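Local coordinates for protein thiol-activated cytolysin (Desulfobulbus propionicus, PDB 6NAL) that probably binds target membranes as a cholesterol-dependent-cytolysin-like toxin and assembles into large oligomeric beta-barrel pores, at residues N145-S151 / Y189-Q195. Sequence-based numbering, arbitrary orientation.
Sequences NFQYSSS and YLIRFKQ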
loop_
_atom_site.group_PDB
_atom_site.type_symbol
_atom_site.label_atom_id
_atom_site.label_comp_id
_atom_site.label_asym_id
_atom_site.label_seq_id
_atom_site.Cartn_x
_atom_site.Cartn_y
_atom_site.Cartn_z
ATOM N N ASN A 145 10.313 8.426 35.246
ATOM C CA ASN A 145 9.007 7.904 34.834
ATOM C C ASN A 145 8.525 8.807 33.694
ATOM O O ASN A 145 7.986 9.895 33.948
ATOM C CB ASN A 145 7.997 7.876 35.978
ATOM C CG ASN A 145 6.590 7.508 35.479
ATOM O OD1 ASN A 145 6.435 7.139 34.303
ATOM N ND2 ASN A 145 5.572 7.601 36.340
ATOM N N PHE A 146 8.706 8.356 32.455
ATOM C CA PHE A 146 8.670 9.256 31.314
ATOM C C PHE A 146 7.428 9.019 30.482
ATOM O O PHE A 146 6.963 7.887 30.358
ATOM C CB PHE A 146 9.923 9.107 30.445
ATOM C CG PHE A 146 11.168 9.753 31.029
ATOM C CD1 PHE A 146 11.237 11.141 31.233
ATOM C CD2 PHE A 146 12.275 8.994 31.346
ATOM C CE1 PHE A 146 12.383 11.743 31.764
ATOM C CE2 PHE A 146 13.417 9.597 31.872
ATOM C CZ PHE A 146 13.473 10.973 32.062
ATOM N N GLN A 147 6.871 10.116 29.968
ATOM C CA GLN A 147 6.043 10.073 28.768
ATOM C C GLN A 147 6.930 10.001 27.524
ATOM O O GLN A 147 7.996 10.611 27.451
ATOM C CB GLN A 147 5.109 11.276 28.685
ATOM C CG GLN A 147 4.393 11.359 27.350
ATOM C CD GLN A 147 3.786 12.737 27.085
ATOM O OE1 GLN A 147 3.663 13.557 28.007
ATOM N NE2 GLN A 147 3.392 12.987 25.833
ATOM N N TYR A 148 6.477 9.237 26.536
ATOM C CA TYR A 148 7.301 8.850 25.412
ATOM C C TYR A 148 6.627 9.336 24.144
ATOM O O TYR A 148 5.411 9.298 24.045
ATOM C CB TYR A 148 7.497 7.356 25.418
ATOM C CG TYR A 148 8.371 6.857 24.318
ATOM C CD1 TYR A 148 9.740 6.931 24.418
ATOM C CD2 TYR A 148 7.826 6.272 23.197
ATOM C CE1 TYR A 148 10.548 6.450 23.412
ATOM C CE2 TYR A 148 8.628 5.801 22.170
ATOM C CZ TYR A 148 9.984 5.878 22.299
ATOM O OH TYR A 148 10.807 5.405 21.315
ATOM N N SER A 149 7.418 9.896 23.228
ATOM C CA SER A 149 6.911 10.349 21.935
ATOM C C SER A 149 7.965 10.089 20.884
ATOM O O SER A 149 9.140 10.328 21.146
ATOM C CB SER A 149 6.592 11.851 21.865
ATOM O OG SER A 149 5.629 12.197 22.833
ATOM N N SER A 150 7.555 9.651 19.692
ATOM C CA SER A 150 8.506 9.443 18.609
ATOM C C SER A 150 7.828 9.663 17.270
ATOM O O SER A 150 6.632 9.443 17.133
ATOM C CB SER A 150 9.082 8.037 18.648
ATOM O OG SER A 150 8.078 7.074 18.346
ATOM N N SER A 151 8.601 10.077 16.278
ATOM C CA SER A 151 8.021 10.363 14.976
ATOM C C SER A 151 9.140 10.811 14.056
ATOM O O SER A 151 10.100 11.457 14.493
ATOM C CB SER A 151 6.905 11.419 15.094
ATOM O OG SER A 151 6.382 11.779 13.791
ATOM N N TYR A 189 14.579 11.358 12.486
ATOM C CA TYR A 189 13.644 10.778 13.424
ATOM C C TYR A 189 13.884 11.321 14.839
ATOM O O TYR A 189 15.020 11.399 15.308
ATOM C CB TYR A 189 13.808 9.262 13.367
ATOM C CG TYR A 189 12.738 8.504 14.069
ATOM C CD1 TYR A 189 11.555 8.217 13.453
ATOM C CD2 TYR A 189 12.903 8.098 15.346
ATOM C CE1 TYR A 189 10.547 7.530 14.096
ATOM C CE2 TYR A 189 11.896 7.378 16.010
ATOM C CZ TYR A 189 10.716 7.111 15.374
ATOM O OH TYR A 189 9.713 6.427 16.016
ATOM N N LEU A 190 12.810 11.609 15.550
ATOM C CA LEU A 190 12.940 12.254 16.853
ATOM C C LEU A 190 12.170 11.540 17.945
ATOM O O LEU A 190 10.979 11.265 17.804
ATOM C CB LEU A 190 12.472 13.691 16.798
ATOM C CG LEU A 190 13.040 14.582 17.903
ATOM C CD1 LEU A 190 14.463 14.925 17.588
ATOM C CD2 LEU A 190 12.168 15.844 17.982
ATOM N N ILE A 191 12.849 11.283 19.052
ATOM C CA ILE A 191 12.251 10.708 20.244
ATOM C C ILE A 191 12.349 11.722 21.372
ATOM O O ILE A 191 13.385 12.370 21.551
ATOM C CB ILE A 191 12.978 9.397 20.621
ATOM C CG1 ILE A 191 12.804 8.352 19.515
ATOM C CG2 ILE A 191 12.490 8.819 21.953
ATOM C CD1 ILE A 191 13.658 7.137 19.720
ATOM N N ARG A 192 11.294 11.801 22.172
ATOM C CA ARG A 192 11.294 12.604 23.368
ATOM C C ARG A 192 10.814 11.811 24.561
ATOM O O ARG A 192 9.727 11.251 24.523
ATOM C CB ARG A 192 10.392 13.806 23.216
ATOM C CG ARG A 192 10.584 14.763 24.317
ATOM C CD ARG A 192 9.522 15.816 24.381
ATOM N NE ARG A 192 8.190 15.246 24.372
ATOM C CZ ARG A 192 7.087 15.974 24.362
ATOM N NH1 ARG A 192 7.207 17.299 24.384
ATOM N NH2 ARG A 192 5.893 15.384 24.327
ATOM N N PHE A 193 11.597 11.838 25.637
ATOM C CA PHE A 193 11.184 11.364 26.957
ATOM C C PHE A 193 10.853 12.566 27.826
ATOM O O PHE A 193 11.687 13.460 27.966
ATOM C CB PHE A 193 12.296 10.559 27.629
ATOM C CG PHE A 193 12.660 9.283 26.902
ATOM C CD1 PHE A 193 13.521 9.308 25.843
ATOM C CD2 PHE A 193 12.146 8.084 27.313
ATOM C CE1 PHE A 193 13.869 8.179 25.174
ATOM C CE2 PHE A 193 12.483 6.938 26.665
ATOM C CZ PHE A 193 13.354 6.981 25.570
ATOM N N LYS A 194 9.649 12.608 28.404
ATOM C CA LYS A 194 9.255 13.779 29.164
ATOM C C LYS A 194 8.709 13.422 30.532
ATOM O O LYS A 194 7.764 12.641 30.640
ATOM C CB LYS A 194 8.198 14.582 28.408
ATOM C CG LYS A 194 7.766 15.936 29.091
ATOM C CD LYS A 194 6.410 16.430 28.500
ATOM C CE LYS A 194 6.477 17.919 28.341
ATOM N NZ LYS A 194 5.806 18.445 27.071
ATOM N N GLN A 195 9.239 14.063 31.571
ATOM C CA GLN A 195 8.746 13.817 32.920
ATOM C C GLN A 195 8.425 15.119 33.626
ATOM O O GLN A 195 9.282 15.995 33.729
ATOM C CB GLN A 195 9.753 13.025 33.758
ATOM C CG GLN A 195 9.184 12.655 35.108
ATOM C CD GLN A 195 10.112 11.749 35.919
ATOM O OE1 GLN A 195 11.214 11.426 35.474
ATOM N NE2 GLN A 195 9.686 11.390 37.136
#
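Tyr148 turns the edge of its ring, led by CD1 and CE1, onto the face of Phe193, an edge-to-face pair with centroids 5.1 Å apart and planes at 66°. Phe193 in turn directs its own edge, with an offset, toward the face of Phe146, while its CB sits over that ring in a CH-pi contact, 3.9 Å from the centroid. On the opposite face of Phe146 lies Gln195 OE1, its amide plane nearly perpendicular to the ring. With CG anti to the backbone N (chi1 -174°) and an extended chain, Gln195 reaches back to Asn145, whose N donates to OE1 at 3.1 Å from above the carbonyl plane; Gln195 NE2 binds Pro143 O. Beside the aromatic cluster of Phe146, Tyr148 and Phe193, Ile191 is an aliphatic neighbour whose branched CG2 meets Tyr148 CE1 at 3.4 Å. Tyr148, Phe193 and Ile191 line one face of an antiparallel pair in the central, bent sheet of the pore-forming cytolysin fold, where strand 187-202 also pairs with 232-250. Farther along this face, Ser150 is small enough to admit the Tyr189 phenol, and its OG donates to Tyr189 OH at 2.9 Å. The other face is mostly polar: the guanidinium of Arg192 stands at 77° to the Gln147 amide and carries Lys194 CD over one face, while Lys194 NZ bonds Asn335. Backbone hydrogen bonds join Gln147 with Lys194, Ser149 with Arg192, and Ser151 with Leu190.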